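Local coordinates for protein restriction endonuclease AspBHI (Azoarcus sp., PDB 4OC8) that acts as a DNA modification-dependent restriction endonuclease, working as a tetramer and probably binding and cutting DNA that carries modified bases, at residues A[264-269]-A[286-291]; A[297-302]-A[327-332]. One frame throughout, in Å; residues are numbered along the deposited sequence.

Both interactions involve one five-stranded mixed sheet in the restriction endonuclease region, and they illustrate how the chemistry of a contact follows its place in a fold. Both are partly buried. Interaction 1 lies at the sheet's outer side, where the loop 264-269 meets strand 284-289; it is dominated by charge, with a short antiparallel backbone pairing. Interaction 2 lies further into the sheet, between the inner strands 294-305 and 330-335, which run in parallel; more of its residues are buried, on an apolar face, while its polar groups gather just before strand 330-335 begins, beside Asp299. Strands 284-289 and 294-305 are neighbours, so the two contacts meet directly, Leu287 pairing with Val298 and Ala268 packing on Phe300.

Interaction 1 (A[264-269]-A[286-291]); sequences LPDVAR and RLRIGQ
A single carboxylate, that of Asp266, is shared by Arg288 across the contact and, less surely, by Arg269 of its own loop. Arg288 NH2 reaches Asp266 OD1 at 3.4 Å, a weak hydrogen bond within a salt bridge, the guanidinium meeting this oxygen near its own plane. Within its own loop, Arg269 NH2 lies 3.2 Å from Asp266 OD2, an oxygen whose place is less sure. That oxygen also faces the backbone N of Arg288, but any bond there is doubtful. Bends at chi2 (67°) and chi3 (72°) curl the Arg269 chain back toward Asp266, and the guanidinium comes to lie with Arg286 O over one of its faces, 3.1 Å above the plane and offset toward the rim. The backbones join just here: Arg269 and Arg286 form an antiparallel hydrogen-bonded pair, each N to the other's O at 2.9 Å. On the apolar side Leu287 CD1 lies 3.5 Å from Asp266 CB and 3.8 Å from Pro265 CD, the leucine and proline side chains crossing at about a right angle. The stronger partner of the Arg288 guanidinium is Asp74 of the second subunit, which ties this network to the assembly. Loop 264-269 leads from helix 251-263 into strand 269-271, outermost in the sheet within this chain, with Leu264 reaching Val332 of strand 330-335, while strand 284-289 pairs on through Leu287 with Val298 of strand 294-305.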
ATOM      1  N   LEU A 264      -3.335  -6.005  -4.153  1.00 40.22           N
ATOM      2  CA  LEU A 264      -3.191  -4.991  -3.101  1.00 33.65           C
ATOM      3  C   LEU A 264      -2.297  -5.386  -1.927  1.00 51.64           C
ATOM      4  O   LEU A 264      -2.266  -6.553  -1.539  1.00 43.14           O
ATOM      5  CB  LEU A 264      -4.603  -4.547  -2.596  1.00 38.47           C
ATOM      6  CG  LEU A 264      -5.362  -3.774  -3.655  1.00 43.55           C
ATOM      7  CD1 LEU A 264      -6.629  -3.048  -3.213  1.00 43.95           C
ATOM      8  CD2 LEU A 264      -4.397  -2.790  -4.218  1.00 38.62           C
ATOM      9  N   PRO A 265      -1.583  -4.401  -1.361  1.00 65.27           N
ATOM     10  CA  PRO A 265      -0.425  -4.550  -0.482  1.00 65.35           C
ATOM     11  C   PRO A 265      -0.694  -5.074   0.938  1.00 65.81           C
ATOM     12  O   PRO A 265       0.186  -5.008   1.800  1.00 77.26           O
ATOM     13  CB  PRO A 265       0.144  -3.135  -0.413  1.00 65.03           C
ATOM     14  CG  PRO A 265      -0.628  -2.296  -1.355  1.00 59.57           C
ATOM     15  CD  PRO A 265      -1.896  -2.991  -1.623  1.00 57.60           C
ATOM     16  N   ASP A 266      -1.877  -5.614   1.168  1.00 50.78           N
ATOM     17  CA  ASP A 266      -2.213  -6.215   2.444  1.00 54.38           C
ATOM     18  C   ASP A 266      -2.650  -7.616   2.090  1.00 60.07           C
ATOM     19  O   ASP A 266      -2.118  -8.237   1.174  1.00 52.19           O
ATOM     20  CB  ASP A 266      -3.414  -5.463   3.039  1.00 59.87           C
ATOM     21  CG  ASP A 266      -3.360  -5.320   4.563  1.00 65.68           C
ATOM     22  OD1 ASP A 266      -2.669  -6.123   5.229  1.00 59.55           O
ATOM     23  OD2 ASP A 266      -4.038  -4.414   5.084  1.00 73.97           O
ATOM     24  N   VAL A 267      -3.605  -8.117   2.852  1.00 69.20           N
ATOM     25  CA  VAL A 267      -4.585  -9.031   2.330  1.00 60.26           C
ATOM     26  C   VAL A 267      -5.797  -8.150   2.681  1.00 59.84           C
ATOM     27  O   VAL A 267      -6.048  -7.897   3.860  1.00 61.75           O
ATOM     28  CB  VAL A 267      -4.583 -10.365   3.105  1.00 58.63           C
ATOM     29  CG1 VAL A 267      -5.265 -11.474   2.336  1.00 55.75           C
ATOM     30  CG2 VAL A 267      -3.150 -10.761   3.408  1.00 58.84           C
ATOM     31  N   ALA A 268      -6.513  -7.624   1.689  1.00 53.13           N
ATOM     32  CA  ALA A 268      -7.572  -6.677   2.000  1.00 57.43           C
ATOM     33  C   ALA A 268      -8.639  -7.397   2.821  1.00 66.49           C
ATOM     34  O   ALA A 268      -8.965  -8.561   2.557  1.00 57.71           O
ATOM     35  CB  ALA A 268      -8.168  -6.077   0.724  1.00 41.42           C
ATOM     36  N   ARG A 269      -9.175  -6.710   3.823  1.00 59.34           N
ATOM     37  CA  ARG A 269     -10.354  -7.213   4.516  1.00 54.71           C
ATOM     38  C   ARG A 269     -11.549  -7.003   3.606  1.00 52.22           C
ATOM     39  O   ARG A 269     -11.644  -5.972   2.952  1.00 47.68           O
ATOM     40  CB  ARG A 269     -10.587  -6.478   5.832  1.00 47.20           C
ATOM     41  CG  ARG A 269     -10.245  -7.298   7.057  1.00 60.18           C
ATOM     42  CD  ARG A 269      -8.754  -7.553   7.143  1.00 58.72           C
ATOM     43  NE  ARG A 269      -8.008  -6.353   7.510  1.00 71.01           N
ATOM     44  CZ  ARG A 269      -7.076  -5.784   6.751  1.00 62.80           C
ATOM     45  NH1 ARG A 269      -6.766  -6.302   5.570  1.00 60.66           N
ATOM     46  NH2 ARG A 269      -6.450  -4.697   7.180  1.00 63.04           N
ATOM     47  N   ARG A 286     -11.012  -3.165   3.447  1.00 41.06           N
ATOM     48  CA  ARG A 286     -10.129  -2.445   4.358  1.00 48.69           C
ATOM     49  C   ARG A 286      -8.661  -2.784   4.052  1.00 49.33           C
ATOM     50  O   ARG A 286      -8.293  -3.950   3.887  1.00 46.29           O
ATOM     51  CB  ARG A 286     -10.484  -2.764   5.816  1.00 54.32           C
ATOM     52  CG  ARG A 286     -10.045  -1.709   6.826  1.00 64.13           C
ATOM     53  CD  ARG A 286     -10.954  -0.484   6.817  1.00 70.46           C
ATOM     54  NE  ARG A 286     -12.288  -0.766   7.344  1.00 90.24           N
ATOM     55  CZ  ARG A 286     -13.226   0.159   7.535  1.00 97.63           C
ATOM     56  NH1 ARG A 286     -12.974   1.430   7.244  1.00 84.34           N
ATOM     57  NH2 ARG A 286     -14.415  -0.183   8.016  1.00 72.32           N
ATOM     58  N   LEU A 287      -7.832  -1.751   3.971  1.00 53.88           N
ATOM     59  CA  LEU A 287      -6.431  -1.897   3.591  1.00 61.24           C
ATOM     60  C   LEU A 287      -5.521  -1.239   4.620  1.00 55.09           C
ATOM     61  O   LEU A 287      -5.810  -0.154   5.109  1.00 54.15           O
ATOM     62  CB  LEU A 287      -6.199  -1.253   2.223  1.00 55.83           C
ATOM     63  CG  LEU A 287      -4.771  -1.195   1.688  1.00 55.42           C
ATOM     64  CD1 LEU A 287      -4.298  -2.581   1.322  1.00 58.90           C
ATOM     65  CD2 LEU A 287      -4.691  -0.263   0.490  1.00 55.95           C
ATOM     66  N   ARG A 288      -4.415  -1.893   4.946  1.00 50.21           N
ATOM     67  CA  ARG A 288      -3.463  -1.329   5.895  1.00 49.03           C
ATOM     68  C   ARG A 288      -2.285  -0.740   5.136  1.00 47.39           C
ATOM     69  O   ARG A 288      -1.770  -1.348   4.205  1.00 47.66           O
ATOM     70  CB  ARG A 288      -2.983  -2.407   6.865  1.00 53.89           C
ATOM     71  CG  ARG A 288      -2.348  -1.923   8.127  1.00 55.84           C
ATOM     72  CD  ARG A 288      -2.335  -3.046   9.159  1.00 60.29           C
ATOM     73  NE  ARG A 288      -2.061  -4.332   8.527  1.00 58.56           N
ATOM     74  CZ  ARG A 288      -1.975  -5.490   9.175  1.00 56.46           C
ATOM     75  NH1 ARG A 288      -2.137  -5.537  10.490  1.00 55.71           N
ATOM     76  NH2 ARG A 288      -1.720  -6.601   8.501  1.00 50.21           N
ATOM     77  N   ILE A 289      -1.889   0.467   5.514  1.00 48.83           N
ATOM     78  CA  ILE A 289      -0.738   1.120   4.922  1.00 40.28           C
ATOM     79  C   ILE A 289       0.284   1.319   6.022  1.00 46.62           C
ATOM     80  O   ILE A 289      -0.010   1.949   7.047  1.00 47.01           O
ATOM     81  CB  ILE A 289      -1.111   2.479   4.323  1.00 37.05           C
ATOM     82  CG1 ILE A 289      -2.118   2.299   3.193  1.00 39.22           C
ATOM     83  CG2 ILE A 289       0.124   3.199   3.806  1.00 43.65           C
ATOM     84  CD1 ILE A 289      -2.579   3.610   2.591  1.00 47.87           C
ATOM     85  N   GLY A 290       1.475   0.767   5.813  1.00 41.68           N
ATOM     86  CA  GLY A 290       2.527   0.817   6.809  1.00 40.78           C
ATOM     87  C   GLY A 290       2.828  -0.548   7.389  1.00 37.04           C
ATOM     88  O   GLY A 290       2.516  -1.572   6.790  1.00 42.59           O
ATOM     89  N   GLN A 291       3.465  -0.561   8.551  1.00 41.43           N
ATOM     90  CA  GLN A 291       3.779  -1.803   9.239  1.00 38.87           C
ATOM     91  C   GLN A 291       3.465  -1.648  10.718  1.00 39.42           C
ATOM     92  O   GLN A 291       4.161  -0.923  11.424  1.00 46.14           O
ATOM     93  CB  GLN A 291       5.253  -2.170   9.058  1.00 30.70           C
ATOM     94  CG  GLN A 291       5.677  -2.403   7.619  1.00 31.59           C
ATOM     95  CD  GLN A 291       7.116  -2.881   7.512  1.00 51.73           C
ATOM     96  OE1 GLN A 291       7.604  -3.610   8.379  1.00 51.70           O
ATOM     97  NE2 GLN A 291       7.807  -2.465   6.449  1.00 39.08           N
TER

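Interaction 2 (A[297-302]-A[327-332]); sequences EVDFAL and HREFGV
Strands 297-302 and 330-332 run in parallel with their axes 4.4 Å apart at closest approach and inclined by 40°, matching Phe300 with Phe330, Ala301 with Gly331 and Leu302 with Val332. Ala301 hydrogen-bonds to the residues flanking Gly331, its N to Phe330 O and its O to Val332 N, each at 2.9 Å. The face carrying Phe300, Phe330, Leu302 and Val332 is apolar. The two phenylalanine side chains lie side by side and point the same way, yet the rings, though nearly parallel, are slid so far apart that they barely overlap, their centroids 5.1 Å apart. The closer fit is a CH-pi contact: Phe300 CB sits over the centre of the Phe330 ring, 3.4 Å from its centroid. With chi1 at 66°, Phe330 holds its CG between the backbone N and the carbonyl carbon, which lays the ring against that methylene. Val298 CG2 comes to the ring's edge, 3.9 Å from Phe330 CE1, and Val332 CG2 meets Phe300 CD2 at 3.7 Å. Replacing Phe330 by an alanine would probably leave Phe300 CB without the ring face it rests on and open a gap beside Val298.

Just before strand 330-335 begins, at Arg328 and Glu329, the chemistry turns polar. Asp299 OD1 accepts from the backbone N of Glu329 at 3.3 Å, and the backbone O of Asp299 takes a second, weak bond from the same N. The Arg328 and Asp299 side chains cross at about a right angle, with Arg328 NE 3.7 Å from Asp299 OD2 in a long salt bridge whose two planes stand 82° apart.

These are the two strands of a beta-alpha-beta crossover through helix 315-324, whose Leu321 packs on Ala301; Thr260 of helix 251-263 packs against Phe300, Leu302 and Val332. Strands 284-289 and 354-357 continue the sheet beyond them.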
ATOM      1  N   GLU A 297      -5.417   2.289   8.617  1.00 41.64           N
ATOM      2  CA  GLU A 297      -6.329   1.583   7.731  1.00 40.40           C
ATOM      3  C   GLU A 297      -7.093   2.575   6.877  1.00 40.42           C
ATOM      4  O   GLU A 297      -7.498   3.636   7.348  1.00 45.68           O
ATOM      5  CB  GLU A 297      -7.298   0.700   8.516  1.00 49.48           C
ATOM      6  CG  GLU A 297      -6.746  -0.669   8.859  1.00 60.69           C
ATOM      7  CD  GLU A 297      -7.786  -1.567   9.504  1.00 80.38           C
ATOM      8  OE1 GLU A 297      -8.887  -1.066   9.827  1.00 89.22           O
ATOM      9  OE2 GLU A 297      -7.503  -2.773   9.682  1.00 72.68           O
ATOM     10  N   VAL A 298      -7.269   2.225   5.611  1.00 43.88           N
ATOM     11  CA  VAL A 298      -8.023   3.030   4.669  1.00 47.72           C
ATOM     12  C   VAL A 298      -9.078   2.125   4.059  1.00 46.01           C
ATOM     13  O   VAL A 298      -8.833   0.939   3.851  1.00 48.13           O
ATOM     14  CB  VAL A 298      -7.112   3.600   3.564  1.00 38.85           C
ATOM     15  CG1 VAL A 298      -6.145   4.614   4.151  1.00 36.36           C
ATOM     16  CG2 VAL A 298      -6.353   2.484   2.857  1.00 44.01           C
ATOM     17  N   ASP A 299     -10.261   2.662   3.797  1.00 45.57           N
ATOM     18  CA  ASP A 299     -11.313   1.847   3.209  1.00 49.31           C
ATOM     19  C   ASP A 299     -11.431   2.095   1.713  1.00 50.77           C
ATOM     20  O   ASP A 299     -11.157   3.196   1.234  1.00 54.88           O
ATOM     21  CB  ASP A 299     -12.657   2.069   3.914  1.00 55.37           C
ATOM     22  CG  ASP A 299     -12.977   3.542   4.132  1.00 80.07           C
ATOM     23  OD1 ASP A 299     -12.336   4.403   3.493  1.00 76.04           O
ATOM     24  OD2 ASP A 299     -13.881   3.839   4.945  1.00 91.69           O
ATOM     25  N   PHE A 300     -11.820   1.066   0.969  1.00 43.91           N
ATOM     26  CA  PHE A 300     -12.078   1.244  -0.456  1.00 44.39           C
ATOM     27  C   PHE A 300     -13.376   0.586  -0.890  1.00 47.72           C
ATOM     28  O   PHE A 300     -13.843  -0.351  -0.257  1.00 45.22           O
ATOM     29  CB  PHE A 300     -10.916   0.729  -1.309  1.00 37.39           C
ATOM     30  CG  PHE A 300     -10.654  -0.741  -1.161  1.00 38.87           C
ATOM     31  CD1 PHE A 300      -9.860  -1.218  -0.128  1.00 45.25           C
ATOM     32  CD2 PHE A 300     -11.186  -1.645  -2.060  1.00 39.88           C
ATOM     33  CE1 PHE A 300      -9.611  -2.573   0.011  1.00 45.90           C
ATOM     34  CE2 PHE A 300     -10.941  -3.003  -1.926  1.00 49.37           C
ATOM     35  CZ  PHE A 300     -10.151  -3.466  -0.890  1.00 44.89           C
ATOM     36  N   ALA A 301     -13.959   1.086  -1.973  1.00 50.23           N
ATOM     37  CA  ALA A 301     -15.168   0.480  -2.519  1.00 39.18           C
ATOM     38  C   ALA A 301     -14.811  -0.410  -3.699  1.00 40.37           C
ATOM     39  O   ALA A 301     -14.010  -0.031  -4.544  1.00 42.01           O
ATOM     40  CB  ALA A 301     -16.162   1.549  -2.937  1.00 42.17           C
ATOM     41  N   LEU A 302     -15.407  -1.594  -3.752  1.00 38.97           N
ATOM     42  CA  LEU A 302     -15.156  -2.536  -4.833  1.00 39.12           C
ATOM     43  C   LEU A 302     -16.316  -2.541  -5.829  1.00 47.52           C
ATOM     44  O   LEU A 302     -17.482  -2.459  -5.440  1.00 46.84           O
ATOM     45  CB  LEU A 302     -14.940  -3.938  -4.265  1.00 33.84           C
ATOM     46  CG  LEU A 302     -14.621  -5.059  -5.254  1.00 41.33           C
ATOM     47  CD1 LEU A 302     -13.357  -4.746  -6.028  1.00 42.59           C
ATOM     48  CD2 LEU A 302     -14.487  -6.391  -4.534  1.00 36.64           C
ATOM     49  N   HIS A 327     -17.294   8.601   0.765  1.00 67.16           N
ATOM     50  CA  HIS A 327     -16.802   8.610   2.139  1.00 71.47           C
ATOM     51  C   HIS A 327     -15.629   7.661   2.340  1.00 79.57           C
ATOM     52  O   HIS A 327     -15.227   7.387   3.473  1.00 88.19           O
ATOM     53  CB  HIS A 327     -17.927   8.255   3.113  1.00 78.98           C
ATOM     54  CG  HIS A 327     -19.041   9.259   3.147  1.00 97.00           C
ATOM     55  ND1 HIS A 327     -20.297   8.959   3.625  1.00 86.28           N
ATOM     56  CD2 HIS A 327     -19.081  10.557   2.764  1.00 89.38           C
ATOM     57  CE1 HIS A 327     -21.067  10.029   3.532  1.00 86.14           C
ATOM     58  NE2 HIS A 327     -20.354  11.011   3.013  1.00 85.79           N
ATOM     59  N   ARG A 328     -15.080   7.160   1.240  1.00 74.51           N
ATOM     60  CA  ARG A 328     -13.962   6.227   1.308  1.00 63.01           C
ATOM     61  C   ARG A 328     -12.752   6.771   0.559  1.00 59.40           C
ATOM     62  O   ARG A 328     -12.877   7.668  -0.274  1.00 63.61           O
ATOM     63  CB  ARG A 328     -14.381   4.861   0.768  1.00 60.47           C
ATOM     64  CG  ARG A 328     -15.713   4.396   1.334  1.00 64.95           C
ATOM     65  CD  ARG A 328     -15.758   2.902   1.558  1.00 61.53           C
ATOM     66  NE  ARG A 328     -16.532   2.574   2.751  1.00 58.53           N
ATOM     67  CZ  ARG A 328     -17.854   2.450   2.770  1.00 69.00           C
ATOM     68  NH1 ARG A 328     -18.552   2.627   1.653  1.00 69.02           N
ATOM     69  NH2 ARG A 328     -18.477   2.149   3.902  1.00 64.37           N
ATOM     70  N   GLU A 329     -11.579   6.233   0.870  1.00 55.06           N
ATOM     71  CA  GLU A 329     -10.330   6.757   0.329  1.00 58.09           C
ATOM     72  C   GLU A 329     -10.200   6.510  -1.164  1.00 46.93           C
ATOM     73  O   GLU A 329      -9.794   7.399  -1.914  1.00 55.74           O
ATOM     74  CB  GLU A 329      -9.129   6.158   1.065  1.00 59.51           C
ATOM     75  CG  GLU A 329      -9.273   6.153   2.580  1.00 73.49           C
ATOM     76  CD  GLU A 329      -9.484   7.536   3.167  1.00 94.17           C
ATOM     77  OE1 GLU A 329      -8.998   8.524   2.574  1.00101.70           O
ATOM     78  OE2 GLU A 329     -10.141   7.630   4.226  1.00103.74           O
ATOM     79  N   PHE A 330     -10.544   5.303  -1.598  1.00 39.64           N
ATOM     80  CA  PHE A 330     -10.470   4.977  -3.018  1.00 41.16           C
ATOM     81  C   PHE A 330     -11.427   3.863  -3.462  1.00 39.72           C
ATOM     82  O   PHE A 330     -12.206   3.335  -2.666  1.00 39.61           O
ATOM     83  CB  PHE A 330      -9.029   4.646  -3.415  1.00 37.06           C
ATOM     84  CG  PHE A 330      -8.492   3.391  -2.787  1.00 41.87           C
ATOM     85  CD1 PHE A 330      -8.065   3.385  -1.464  1.00 40.29           C
ATOM     86  CD2 PHE A 330      -8.397   2.221  -3.525  1.00 32.20           C
ATOM     87  CE1 PHE A 330      -7.563   2.232  -0.888  1.00 33.05           C
ATOM     88  CE2 PHE A 330      -7.896   1.068  -2.958  1.00 32.49           C
ATOM     89  CZ  PHE A 330      -7.475   1.072  -1.636  1.00 36.87           C
ATOM     90  N   GLY A 331     -11.367   3.526  -4.746  1.00 32.63           N
ATOM     91  CA  GLY A 331     -12.182   2.460  -5.295  1.00 36.96           C
ATOM     92  C   GLY A 331     -11.411   1.564  -6.247  1.00 42.25           C
ATOM     93  O   GLY A 331     -10.496   2.019  -6.931  1.00 47.91           O
ATOM     94  N   VAL A 332     -11.770   0.284  -6.281  1.00 37.65           N
ATOM     95  CA  VAL A 332     -11.198  -0.663  -7.231  1.00 37.92           C
ATOM     96  C   VAL A 332     -12.294  -1.162  -8.163  1.00 37.99           C
ATOM     97  O   VAL A 332     -13.375  -1.538  -7.716  1.00 40.49           O
ATOM     98  CB  VAL A 332     -10.568  -1.892  -6.530  1.00 35.95           C
ATOM     99  CG1 VAL A 332      -9.786  -2.730  -7.530  1.00 36.47           C
ATOM    100  CG2 VAL A 332      -9.674  -1.471  -5.388  1.00 29.99           C
TER